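Local coordinates for protein pectate lyase/Amb allergen (Acidovorax citrulli, PDB 4HWV) that probably cleaves pectate in plant cell walls as a secreted, calcium-dependent polysaccharide lyase of family 1, at residues K323-G328 / M345-N350; T31-G36 / A234-I239; A48-L53 / L89-Q94. One frame throughout, in Å; residues are numbered along the deposited sequence.

Contact 1: K323-G328 / M345-N350; sequences KVTFHG and MVHLYN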
ATOM      1  N   LYS A 323     -27.152  -3.753  18.516  1.00  4.69           N
ATOM      2  CA  LYS A 323     -28.044  -3.932  17.380  1.00  4.35           C
ATOM      3  C   LYS A 323     -27.426  -3.271  16.158  1.00  4.14           C
ATOM      4  O   LYS A 323     -27.252  -2.043  16.127  1.00  4.77           O
ATOM      5  CB  LYS A 323     -29.413  -3.323  17.677  1.00  5.06           C
ATOM      6  CG  LYS A 323     -30.168  -4.099  18.761  1.00  6.67           C
ATOM      7  CD  LYS A 323     -31.427  -3.342  19.188  1.00  7.58           C
ATOM      8  CE  LYS A 323     -32.351  -4.134  20.126  1.00  9.05           C
ATOM      9  NZ  LYS A 323     -31.647  -4.494  21.380  1.00  9.90           N
ATOM     10  N   VAL A 324     -27.066  -4.085  15.160  1.00  3.61           N
ATOM     11  CA  VAL A 324     -26.311  -3.601  14.007  1.00  3.70           C
ATOM     12  C   VAL A 324     -26.907  -4.189  12.729  1.00  3.27           C
ATOM     13  O   VAL A 324     -27.240  -5.387  12.672  1.00  4.74           O
ATOM     14  CB  VAL A 324     -24.816  -4.016  14.082  1.00  4.21           C
ATOM     15  CG1 VAL A 324     -24.030  -3.390  12.940  1.00  5.16           C
ATOM     16  CG2 VAL A 324     -24.219  -3.612  15.413  1.00  5.22           C
ATOM     17  N   THR A 325     -27.066  -3.341  11.711  1.00  3.91           N
ATOM     18  CA  THR A 325     -27.480  -3.780  10.383  1.00  3.80           C
ATOM     19  C   THR A 325     -26.355  -3.524   9.387  1.00  3.60           C
ATOM     20  O   THR A 325     -25.813  -2.416   9.339  1.00  4.92           O
ATOM     21  CB  THR A 325     -28.697  -2.982   9.911  1.00  4.25           C
ATOM     22  OG1 THR A 325     -29.768  -3.107  10.869  1.00  4.23           O
ATOM     23  CG2 THR A 325     -29.145  -3.458   8.535  1.00  4.85           C
ATOM     24  N   PHE A 326     -26.017  -4.536   8.596  1.00  3.50           N
ATOM     25  CA  PHE A 326     -25.073  -4.387   7.471  1.00  3.39           C
ATOM     26  C   PHE A 326     -25.835  -4.674   6.181  1.00  3.55           C
ATOM     27  O   PHE A 326     -26.341  -5.782   6.003  1.00  4.76           O
ATOM     28  CB  PHE A 326     -23.956  -5.451   7.503  1.00  4.50           C
ATOM     29  CG  PHE A 326     -22.945  -5.308   8.611  1.00  4.55           C
ATOM     30  CD1 PHE A 326     -23.196  -5.838   9.881  1.00  4.95           C
ATOM     31  CD2 PHE A 326     -21.702  -4.740   8.348  1.00  4.36           C
ATOM     32  CE1 PHE A 326     -22.230  -5.784  10.886  1.00  5.71           C
ATOM     33  CE2 PHE A 326     -20.727  -4.678   9.352  1.00  4.91           C
ATOM     34  CZ  PHE A 326     -20.996  -5.209  10.626  1.00  5.22           C
ATOM     35  N   HIS A 327     -25.873  -3.722   5.249  1.00  3.25           N
ATOM     36  CA  HIS A 327     -26.461  -4.028   3.954  1.00  3.69           C
ATOM     37  C   HIS A 327     -25.819  -3.255   2.818  1.00  3.57           C
ATOM     38  O   HIS A 327     -25.384  -2.111   2.990  1.00  3.96           O
ATOM     39  CB  HIS A 327     -28.004  -3.870   3.944  1.00  4.37           C
ATOM     40  CG  HIS A 327     -28.500  -2.459   3.978  1.00  4.69           C
ATOM     41  ND1 HIS A 327     -28.672  -1.703   2.838  1.00  5.07           N
ATOM     42  CD2 HIS A 327     -28.919  -1.689   5.008  1.00  5.01           C
ATOM     43  CE1 HIS A 327     -29.181  -0.524   3.165  1.00  5.50           C
ATOM     44  NE2 HIS A 327     -29.334  -0.487   4.479  1.00  5.65           N
ATOM     45  N   GLY A 328     -25.768  -3.898   1.655  1.00  3.63           N
ATOM     46  CA  GLY A 328     -25.264  -3.260   0.454  1.00  3.81           C
ATOM     47  C   GLY A 328     -23.765  -3.064   0.446  1.00  3.65           C
ATOM     48  O   GLY A 328     -23.237  -2.307  -0.364  1.00  4.13           O
ATOM     49  N   MET A 345     -28.354  -8.300  18.180  1.00  7.18           N
ATOM     50  CA  MET A 345     -29.256  -8.696  17.096  1.00  6.75           C
ATOM     51  C   MET A 345     -28.742  -8.051  15.819  1.00  5.78           C
ATOM     52  O   MET A 345     -28.882  -6.845  15.620  1.00  5.94           O
ATOM     53  CB  MET A 345     -30.685  -8.262  17.417  1.00  8.02           C
ATOM     54  CG  MET A 345     -31.163  -8.900  18.730  1.00 10.41           C
ATOM     55  SD  MET A 345     -32.539  -8.049  19.516  1.00 12.92           S
ATOM     56  CE  MET A 345     -33.763  -8.558  18.369  1.00 12.99           C
ATOM     57  N   VAL A 346     -28.090  -8.849  14.984  1.00  4.83           N
ATOM     58  CA  VAL A 346     -27.353  -8.327  13.834  1.00  4.76           C
ATOM     59  C   VAL A 346     -27.927  -8.884  12.531  1.00  4.60           C
ATOM     60  O   VAL A 346     -28.075 -10.101  12.362  1.00  5.94           O
ATOM     61  CB  VAL A 346     -25.862  -8.654  13.953  1.00  4.90           C
ATOM     62  CG1 VAL A 346     -25.086  -8.231  12.708  1.00  5.63           C
ATOM     63  CG2 VAL A 346     -25.291  -7.972  15.190  1.00  6.21           C
ATOM     64  N   HIS A 347     -28.288  -7.968  11.634  1.00  4.28           N
ATOM     65  CA  HIS A 347     -28.909  -8.291  10.361  1.00  3.83           C
ATOM     66  C   HIS A 347     -27.906  -8.001   9.253  1.00  4.35           C
ATOM     67  O   HIS A 347     -27.414  -6.880   9.158  1.00  5.21           O
ATOM     68  CB  HIS A 347     -30.162  -7.411  10.225  1.00  4.36           C
ATOM     69  CG  HIS A 347     -30.996  -7.663   9.007  1.00  4.07           C
ATOM     70  ND1 HIS A 347     -31.887  -6.717   8.545  1.00  4.78           N
ATOM     71  CD2 HIS A 347     -31.129  -8.740   8.191  1.00  5.26           C
ATOM     72  CE1 HIS A 347     -32.544  -7.198   7.507  1.00  5.14           C
ATOM     73  NE2 HIS A 347     -32.094  -8.419   7.257  1.00  5.43           N
ATOM     74  N   LEU A 348     -27.600  -9.001   8.429  1.00  4.09           N
ATOM     75  CA  LEU A 348     -26.712  -8.792   7.272  1.00  4.50           C
ATOM     76  C   LEU A 348     -27.511  -9.161   6.040  1.00  4.33           C
ATOM     77  O   LEU A 348     -27.902 -10.314   5.880  1.00  4.90           O
ATOM     78  CB  LEU A 348     -25.457  -9.678   7.333  1.00  6.21           C
ATOM     79  CG  LEU A 348     -24.599  -9.481   8.590  1.00  6.82           C
ATOM     80  CD1 LEU A 348     -24.884 -10.576   9.614  1.00  7.34           C
ATOM     81  CD2 LEU A 348     -23.111  -9.391   8.244  1.00  7.25           C
ATOM     82  N   TYR A 349     -27.796  -8.182   5.192  1.00  4.41           N
ATOM     83  CA  TYR A 349     -28.521  -8.478   3.969  1.00  5.02           C
ATOM     84  C   TYR A 349     -27.933  -7.805   2.742  1.00  4.72           C
ATOM     85  O   TYR A 349     -27.419  -6.699   2.822  1.00  5.08           O
ATOM     86  CB  TYR A 349     -30.028  -8.174   4.098  1.00  5.91           C
ATOM     87  CG  TYR A 349     -30.475  -6.724   4.201  1.00  6.73           C
ATOM     88  CD1 TYR A 349     -30.517  -6.062   5.429  1.00  6.90           C
ATOM     89  CD2 TYR A 349     -30.932  -6.030   3.077  1.00  7.50           C
ATOM     90  CE1 TYR A 349     -30.988  -4.757   5.519  1.00  8.55           C
ATOM     91  CE2 TYR A 349     -31.384  -4.722   3.167  1.00  8.59           C
ATOM     92  CZ  TYR A 349     -31.412  -4.099   4.383  1.00  8.97           C
ATOM     93  OH  TYR A 349     -31.865  -2.789   4.471  1.00 11.30           O
ATOM     94  N   ASN A 350     -27.977  -8.505   1.612  1.00  4.74           N
ATOM     95  CA  ASN A 350     -27.551  -7.912   0.345  1.00  4.90           C
ATOM     96  C   ASN A 350     -26.134  -7.345   0.420  1.00  4.56           C
ATOM     97  O   ASN A 350     -25.876  -6.228  -0.039  1.00  4.76           O
ATOM     98  CB  ASN A 350     -28.515  -6.811  -0.129  1.00  5.64           C
ATOM     99  CG  ASN A 350     -29.877  -7.333  -0.577  1.00  6.22           C
ATOM    100  OD1 ASN A 350     -30.843  -6.592  -0.513  1.00  6.85           O
ATOM    101  ND2 ASN A 350     -29.948  -8.574  -1.097  1.00  7.27           N
TER
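His327 and Tyr349 run alongside each other on the outer face of two parallel strands, 324-327 and 345-349, from neighbouring coils of the right-handed parallel beta-helix. His327 CB sits over the centre of the Tyr349 ring, 3.3 Å from its centroid, a CH-pi contact. The ring planes are tilted by only 15°, yet displaced until little of one ring covers the other, and Tyr349 OH ends over one face of the imidazole, 3.2 Å from His327 CD2. Both residues place CG between the backbone N and the carbonyl carbon (chi1 73° and 69°), which sends the two side chains off in the same direction. On the inner face, Phe326 packs against Leu348, Phe326 CD1 to Leu348 CD2 3.9 Å, with Val346 CG1 at the edge of the phenyl ring.

The backbones hold this register. Phe326 N gives a nearly straight bond to His347 O at 2.8 Å, and Tyr349 N bonds Phe326 O at 2.9 Å.

Farther out, strands 290-293 and 376-387 flank the pair, while terminal chain segments cover the outer face. There Thr24 OG1 bonds His327 NE2, and Tyr460 OH bonds both Thr325 OG1 and His347 ND1.

Contact 2: T31-G36 / A234-I239; sequences TPTTGG and ASHVWI
Thr31 and Thr33 both reach His236, one by its backbone and one by its side chain. Thr31 O lies over one face of the imidazole, 3.0 Å from His236 CD2. It is also 3.1 Å from His236 NE2, but the angle is too poor for a hydrogen bond, and NE2 is instead bonded to His29 O, just before the loop segment. Thr33 OG1 comes in at the ring's edge, in its plane, and rests 3.2 Å from His236 CB. That hydroxyl hydrogen-bonds Ala27 O, and its approach to His236 CB is a plain van der Waals contact.

The chain turns a corner of the parallel beta-helix at Ser235 and His236, passing from strand 229-234 to strand 237-240, which belong to different faces of the coil. His236 takes a positive phi of 71° there, and its CB is directed toward the loop that runs across the outside of the helix.

The remaining van der Waals contacts belong to the Thr33 methyl. Placed opposite the backbone N by the rotamer (OG1 at chi1 -62°), Thr33 CG2 touches His236 O at 3.6 Å and, as its carbon partner, Trp238 CB at 4.0 Å. Asn194 and Val196 of strand 192-198 pack on the same threonine.

The His236 ring stacks with Tyr289. The Trp238 indole heads away from the loop, and its NE1 hydrogen-bonds Ser293 OG.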
ATOM      1  N   THR A  31     -35.779   6.919  17.661  1.00 17.35           N
ATOM      2  CA  THR A  31     -35.481   8.266  17.182  1.00 17.67           C
ATOM      3  C   THR A  31     -34.517   8.135  15.991  1.00 15.96           C
ATOM      4  O   THR A  31     -33.387   7.716  16.153  1.00 15.77           O
ATOM      5  CB  THR A  31     -34.837   9.130  18.299  1.00 19.95           C
ATOM      6  OG1 THR A  31     -35.700   9.159  19.443  1.00 22.39           O
ATOM      7  CG2 THR A  31     -34.586  10.552  17.816  1.00 20.34           C
ATOM      8  N   PRO A  32     -34.969   8.482  14.784  1.00 15.04           N
ATOM      9  CA  PRO A  32     -34.161   8.164  13.599  1.00 14.56           C
ATOM     10  C   PRO A  32     -32.829   8.911  13.602  1.00 12.16           C
ATOM     11  O   PRO A  32     -32.731  10.019  14.121  1.00 14.71           O
ATOM     12  CB  PRO A  32     -35.051   8.613  12.435  1.00 17.05           C
ATOM     13  CG  PRO A  32     -36.435   8.732  13.016  1.00 17.29           C
ATOM     14  CD  PRO A  32     -36.215   9.182  14.433  1.00 16.67           C
ATOM     15  N   THR A  33     -31.802   8.290  13.044  1.00  7.28           N
ATOM     16  CA  THR A  33     -30.480   8.910  12.979  1.00  5.88           C
ATOM     17  C   THR A  33     -30.474  10.003  11.922  1.00  4.95           C
ATOM     18  O   THR A  33     -30.880   9.761  10.775  1.00  5.97           O
ATOM     19  CB  THR A  33     -29.415   7.855  12.622  1.00  5.41           C
ATOM     20  OG1 THR A  33     -29.385   6.862  13.645  1.00  6.05           O
ATOM     21  CG2 THR A  33     -28.039   8.489  12.538  1.00  5.67           C
ATOM     22  N   THR A  34     -30.041  11.202  12.313  1.00  4.52           N
ATOM     23  CA  THR A  34     -29.913  12.342  11.398  1.00  4.48           C
ATOM     24  C   THR A  34     -28.539  13.030  11.486  1.00  4.20           C
ATOM     25  O   THR A  34     -28.267  13.961  10.721  1.00  4.43           O
ATOM     26  CB  THR A  34     -30.967  13.421  11.699  1.00  5.80           C
ATOM     27  OG1 THR A  34     -30.820  13.832  13.062  1.00  6.58           O
ATOM     28  CG2 THR A  34     -32.387  12.897  11.442  1.00  6.84           C
ATOM     29  N   GLY A  35     -27.685  12.612  12.425  1.00  3.82           N
ATOM     30  CA  GLY A  35     -26.397  13.265  12.585  1.00  4.36           C
ATOM     31  C   GLY A  35     -26.572  14.748  12.851  1.00  3.91           C
ATOM     32  O   GLY A  35     -27.345  15.144  13.723  1.00  5.13           O
ATOM     33  N   GLY A  36     -25.862  15.568  12.087  1.00  3.77           N
ATOM     34  CA  GLY A  36     -25.952  17.009  12.227  1.00  4.26           C
ATOM     35  C   GLY A  36     -26.919  17.681  11.270  1.00  4.05           C
ATOM     36  O   GLY A  36     -26.838  18.908  11.091  1.00  5.34           O
ATOM     37  N   ALA A 234     -21.872   4.890  21.676  1.00  4.68           N
ATOM     38  CA  ALA A 234     -22.767   5.660  20.812  1.00  4.83           C
ATOM     39  C   ALA A 234     -23.971   4.840  20.425  1.00  5.05           C
ATOM     40  O   ALA A 234     -23.858   3.646  20.156  1.00  5.69           O
ATOM     41  CB  ALA A 234     -22.055   6.133  19.547  1.00  5.98           C
ATOM     42  N   SER A 235     -25.125   5.503  20.389  1.00  5.06           N
ATOM     43  CA  SER A 235     -26.371   4.930  19.890  0.50  5.28           C
ATOM     44  C   SER A 235     -26.806   5.729  18.670  1.00  4.96           C
ATOM     45  O   SER A 235     -26.669   6.957  18.675  1.00  6.12           O
ATOM     46  CB  SER A 235     -27.460   5.053  20.955  0.50  5.86           C
ATOM     47  OG  SER A 235     -28.706   4.578  20.476  0.50  7.05           O
ATOM     48  N   HIS A 236     -27.370   5.063  17.662  1.00  4.65           N
ATOM     49  CA  HIS A 236     -27.919   5.730  16.458  1.00  4.36           C
ATOM     50  C   HIS A 236     -26.822   6.302  15.572  1.00  4.05           C
ATOM     51  O   HIS A 236     -26.492   7.494  15.619  1.00  4.57           O
ATOM     52  CB  HIS A 236     -29.021   6.732  16.806  1.00  5.63           C
ATOM     53  CG  HIS A 236     -30.295   6.063  17.178  1.00  6.67           C
ATOM     54  ND1 HIS A 236     -30.599   5.710  18.471  1.00  9.37           N
ATOM     55  CD2 HIS A 236     -31.310   5.604  16.414  1.00  7.92           C
ATOM     56  CE1 HIS A 236     -31.778   5.115  18.497  1.00  9.81           C
ATOM     57  NE2 HIS A 236     -32.225   5.024  17.261  1.00  9.35           N
ATOM     58  N   VAL A 237     -26.232   5.391  14.805  1.00  3.84           N
ATOM     59  CA  VAL A 237     -25.036   5.663  14.024  1.00  3.71           C
ATOM     60  C   VAL A 237     -25.245   5.101  12.627  1.00  3.58           C
ATOM     61  O   VAL A 237     -25.574   3.920  12.484  1.00  4.18           O
ATOM     62  CB  VAL A 237     -23.780   5.000  14.666  1.00  3.80           C
ATOM     63  CG1 VAL A 237     -22.558   5.206  13.792  1.00  5.41           C
ATOM     64  CG2 VAL A 237     -23.528   5.549  16.079  1.00  4.65           C
ATOM     65  N   TRP A 238     -25.056   5.946  11.616  1.00  3.31           N
ATOM     66  CA  TRP A 238     -25.240   5.550  10.232  1.00  2.47           C
ATOM     67  C   TRP A 238     -23.927   5.787   9.481  1.00  3.05           C
ATOM     68  O   TRP A 238     -23.462   6.936   9.350  1.00  3.97           O
ATOM     69  CB  TRP A 238     -26.378   6.356   9.594  1.00  3.21           C
ATOM     70  CG  TRP A 238     -26.714   5.921   8.185  1.00  3.17           C
ATOM     71  CD1 TRP A 238     -26.734   4.640   7.691  1.00  3.98           C
ATOM     72  CD2 TRP A 238     -27.064   6.781   7.088  1.00  2.62           C
ATOM     73  NE1 TRP A 238     -27.098   4.654   6.366  1.00  3.34           N
ATOM     74  CE2 TRP A 238     -27.309   5.954   5.968  1.00  2.60           C
ATOM     75  CE3 TRP A 238     -27.209   8.181   6.946  1.00  3.84           C
ATOM     76  CZ2 TRP A 238     -27.655   6.475   4.713  1.00  3.43           C
ATOM     77  CZ3 TRP A 238     -27.570   8.686   5.697  1.00  4.14           C
ATOM     78  CH2 TRP A 238     -27.768   7.842   4.601  1.00  4.23           C
ATOM     79  N   ILE A 239     -23.330   4.684   9.032  1.00  3.06           N
ATOM     80  CA  ILE A 239     -22.054   4.708   8.336  1.00  2.84           C
ATOM     81  C   ILE A 239     -22.357   4.247   6.924  1.00  2.81           C
ATOM     82  O   ILE A 239     -22.624   3.062   6.688  1.00  3.15           O
ATOM     83  CB  ILE A 239     -21.052   3.762   9.040  1.00  3.30           C
ATOM     84  CG1 ILE A 239     -20.762   4.297  10.450  1.00  4.15           C
ATOM     85  CG2 ILE A 239     -19.791   3.571   8.202  1.00  4.41           C
ATOM     86  CD1 ILE A 239     -20.118   3.263  11.372  1.00  5.13           C
TER

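Contact 3: A48-L53 / L89-Q94; sequences ANRNEL and LNVDGQ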
ATOM      1  N   ALA A  48      -9.564  20.255   6.687  1.00  4.26           N
ATOM      2  CA  ALA A  48      -8.541  19.708   5.793  1.00  4.91           C
ATOM      3  C   ALA A  48      -7.324  19.159   6.548  1.00  5.06           C
ATOM      4  O   ALA A  48      -6.353  18.712   5.929  1.00  6.66           O
ATOM      5  CB  ALA A  48      -8.099  20.764   4.763  1.00  5.85           C
ATOM      6  N   ASN A  49      -7.369  19.183   7.880  1.00  4.00           N
ATOM      7  CA  ASN A  49      -6.274  18.635   8.679  1.00  4.01           C
ATOM      8  C   ASN A  49      -6.779  18.287  10.066  1.00  3.46           C
ATOM      9  O   ASN A  49      -7.940  18.591  10.424  1.00  3.96           O
ATOM     10  CB  ASN A  49      -5.073  19.610   8.725  1.00  4.70           C
ATOM     11  CG  ASN A  49      -5.395  20.906   9.455  1.00  5.06           C
ATOM     12  OD1 ASN A  49      -5.779  20.881  10.618  1.00  4.70           O
ATOM     13  ND2 ASN A  49      -5.200  22.048   8.781  1.00  5.78           N
ATOM     14  N   ARG A  50      -5.925  17.637  10.849  1.00  3.62           N
ATOM     15  CA  ARG A  50      -6.319  17.115  12.142  1.00  3.86           C
ATOM     16  C   ARG A  50      -6.756  18.216  13.114  1.00  3.36           C
ATOM     17  O   ARG A  50      -7.721  18.047  13.871  1.00  3.96           O
ATOM     18  CB  ARG A  50      -5.160  16.315  12.730  1.00  3.97           C
ATOM     19  CG  ARG A  50      -5.443  15.693  14.114  1.00  3.80           C
ATOM     20  CD  ARG A  50      -4.254  14.849  14.626  1.00  4.18           C
ATOM     21  NE  ARG A  50      -4.541  14.270  15.933  1.00  3.75           N
ATOM     22  CZ  ARG A  50      -4.440  14.946  17.081  1.00  3.56           C
ATOM     23  NH1 ARG A  50      -4.041  16.226  17.075  1.00  4.81           N
ATOM     24  NH2 ARG A  50      -4.758  14.348  18.232  1.00  4.58           N
ATOM     25  N   ASN A  51      -6.041  19.343  13.107  1.00  3.70           N
ATOM     26  CA  ASN A  51      -6.402  20.445  13.995  1.00  4.32           C
ATOM     27  C   ASN A  51      -7.789  21.000  13.677  1.00  4.03           C
ATOM     28  O   ASN A  51      -8.611  21.210  14.580  1.00  4.50           O
ATOM     29  CB  ASN A  51      -5.374  21.583  13.939  1.00  5.05           C
ATOM     30  CG  ASN A  51      -4.055  21.230  14.618  1.00  4.78           C
ATOM     31  OD1 ASN A  51      -3.982  20.321  15.427  1.00  4.92           O
ATOM     32  ND2 ASN A  51      -3.019  22.003  14.332  1.00  5.67           N
ATOM     33  N   GLU A  52      -8.060  21.229  12.393  1.00  4.01           N
ATOM     34  CA  GLU A  52      -9.368  21.750  11.985  1.00  3.46           C
ATOM     35  C   GLU A  52     -10.492  20.783  12.299  1.00  3.72           C
ATOM     36  O   GLU A  52     -11.566  21.181  12.752  1.00  4.44           O
ATOM     37  CB  GLU A  52      -9.372  22.075  10.500  1.00  4.36           C
ATOM     38  CG  GLU A  52      -8.432  23.244  10.127  1.00  5.41           C
ATOM     39  CD  GLU A  52      -8.400  23.524   8.638  1.00  7.17           C
ATOM     40  OE1 GLU A  52      -9.037  22.789   7.868  1.00  7.08           O
ATOM     41  OE2 GLU A  52      -7.744  24.504   8.227  1.00  8.44           O
ATOM     42  N   LEU A  53     -10.241  19.494  12.072  1.00  3.99           N
ATOM     43  CA  LEU A  53     -11.240  18.473  12.390  1.00  3.72           C
ATOM     44  C   LEU A  53     -11.576  18.500  13.893  1.00  4.23           C
ATOM     45  O   LEU A  53     -12.750  18.507  14.284  1.00  4.73           O
ATOM     46  CB  LEU A  53     -10.711  17.095  11.984  1.00  4.06           C
ATOM     47  CG  LEU A  53     -11.587  15.925  12.432  1.00  4.83           C
ATOM     48  CD1 LEU A  53     -12.987  15.946  11.827  1.00  5.30           C
ATOM     49  CD2 LEU A  53     -10.891  14.624  12.047  1.00  5.73           C
ATOM     50  N   LEU A  89      -4.269  11.602  10.582  1.00  3.43           N
ATOM     51  CA  LEU A  89      -4.459  11.695  12.027  1.00  3.79           C
ATOM     52  C   LEU A  89      -3.198  11.428  12.839  1.00  3.89           C
ATOM     53  O   LEU A  89      -3.178  11.731  14.027  1.00  4.36           O
ATOM     54  CB  LEU A  89      -5.583  10.761  12.499  1.00  4.26           C
ATOM     55  CG  LEU A  89      -6.974  11.082  11.934  1.00  4.46           C
ATOM     56  CD1 LEU A  89      -7.973  10.047  12.424  1.00  4.51           C
ATOM     57  CD2 LEU A  89      -7.409  12.520  12.299  1.00  5.34           C
ATOM     58  N   ASN A  90      -2.160  10.850  12.221  1.00  3.53           N
ATOM     59  CA  ASN A  90      -0.930  10.507  12.951  1.00  4.01           C
ATOM     60  C   ASN A  90       0.055  11.664  12.847  1.00  4.15           C
ATOM     61  O   ASN A  90       1.167  11.520  12.320  1.00  5.07           O
ATOM     62  CB  ASN A  90      -0.343   9.190  12.428  1.00  4.42           C
ATOM     63  CG  ASN A  90       0.781   8.662  13.301  1.00  4.73           C
ATOM     64  OD1 ASN A  90       0.664   8.612  14.520  1.00  5.57           O
ATOM     65  ND2 ASN A  90       1.874   8.273  12.674  1.00  5.24           N
ATOM     66  N   VAL A  91      -0.371  12.824  13.353  1.00  3.51           N
ATOM     67  CA  VAL A  91       0.427  14.055  13.288  1.00  4.10           C
ATOM     68  C   VAL A  91       0.350  14.806  14.610  1.00  4.03           C
ATOM     69  O   VAL A  91      -0.615  14.637  15.368  1.00  4.78           O
ATOM     70  CB  VAL A  91      -0.008  14.983  12.142  1.00  4.20           C
ATOM     71  CG1 VAL A  91       0.006  14.229  10.803  1.00  5.38           C
ATOM     72  CG2 VAL A  91      -1.392  15.582  12.409  1.00  5.00           C
ATOM     73  N   ASP A  92       1.344  15.645  14.872  1.00  4.21           N
ATOM     74  CA  ASP A  92       1.359  16.408  16.112  1.00  4.59           C
ATOM     75  C   ASP A  92       0.575  17.720  15.978  1.00  4.32           C
ATOM     76  O   ASP A  92      -0.138  17.928  14.984  1.00  4.64           O
ATOM     77  CB  ASP A  92       2.798  16.631  16.635  1.00  4.96           C
ATOM     78  CG  ASP A  92       3.618  17.543  15.743  1.00  5.50           C
ATOM     79  OD1 ASP A  92       3.041  18.254  14.884  1.00  5.21           O
ATOM     80  OD2 ASP A  92       4.859  17.592  15.909  1.00  6.65           O
ATOM     81  N   GLY A  93       0.665  18.584  16.994  1.00  4.88           N
ATOM     82  CA  GLY A  93      -0.071  19.835  17.008  1.00  4.91           C
ATOM     83  C   GLY A  93       0.359  20.830  15.945  1.00  4.40           C
ATOM     84  O   GLY A  93      -0.319  21.842  15.741  1.00  4.94           O
ATOM     85  N   GLN A  94       1.493  20.559  15.293  1.00  4.78           N
ATOM     86  CA  GLN A  94       2.013  21.383  14.200  1.00  4.81           C
ATOM     87  C   GLN A  94       1.773  20.682  12.859  1.00  5.06           C
ATOM     88  O   GLN A  94       2.265  21.131  11.833  1.00  6.38           O
ATOM     89  CB  GLN A  94       3.513  21.650  14.381  1.00  6.13           C
ATOM     90  CG  GLN A  94       3.860  22.453  15.641  1.00  6.74           C
ATOM     91  CD  GLN A  94       3.535  21.733  16.960  1.00  6.97           C
ATOM     92  OE1 GLN A  94       2.675  22.181  17.729  1.00  7.48           O
ATOM     93  NE2 GLN A  94       4.200  20.602  17.217  1.00  7.31           N
TER
HETATM   94  O   HOH W   1      -2.957  17.841  15.035  1.00  5.66           O
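Arg50, Asn51 and Asp92 share one water, held by three bonds. The water accepts from Arg50 NH1 at 2.8 Å, in plane at the edge of the guanidinium, and donates to Asn51 OD1 at 2.7 Å and to Asp92 O at 2.8 Å. The other arm of the same amide makes the direct bond: Asn51 ND2 gives a hydrogen to Gly93 O at 3.0 Å, nearly straight at 171°, though the donor stands well above the carbonyl plane.

Arg50 is stretched out from CG to NE and slides past Val91 in the reverse direction, Arg50 CD to Val91 CG2 3.7 Å. It crosses Leu89 at about a right angle, with Arg50 CD 3.4 Å from Leu89 O. Val91 O lies over one face of the guanidinium; buried and without a hydrogen-bond partner, that oxygen may gain from the nearby charge. Leu53 and Leu89 also meet nearly at right angles, Leu53 CD2 to Leu89 CD2 4.1 Å.

Asn49 is the N-cap of helix 50-57, its OD1 accepting from Glu52 N, and this capped start packs on a loop beside the parallel beta-helix. Arg50 and Leu89 both touch Ile161 of strand 160-163, and Arg50 NH2 bonds Val158 O in helix 143-159.

From the N terminus, the first of the three contacts to open is contact 2, at 31-36, whose loop crosses the outside of the beta-helix; it closes only when the chain arrives at 234-239, enclosing nearly 200 residues. Contact 3 is nested inside that span: helix 50-57 meets the loop after strand 86-88, joining two early parts of the chain. Contact 1 follows in series and closes a short loop of 16 residues between 323-328 and 345-350, which brings the chain round to the next coil. Contacts 1 and 2 are about 15 Å apart between centres, joined through strand 290-293. Contact 3 lies across the chain's centre from contact 1, with about 33 Å between their centres.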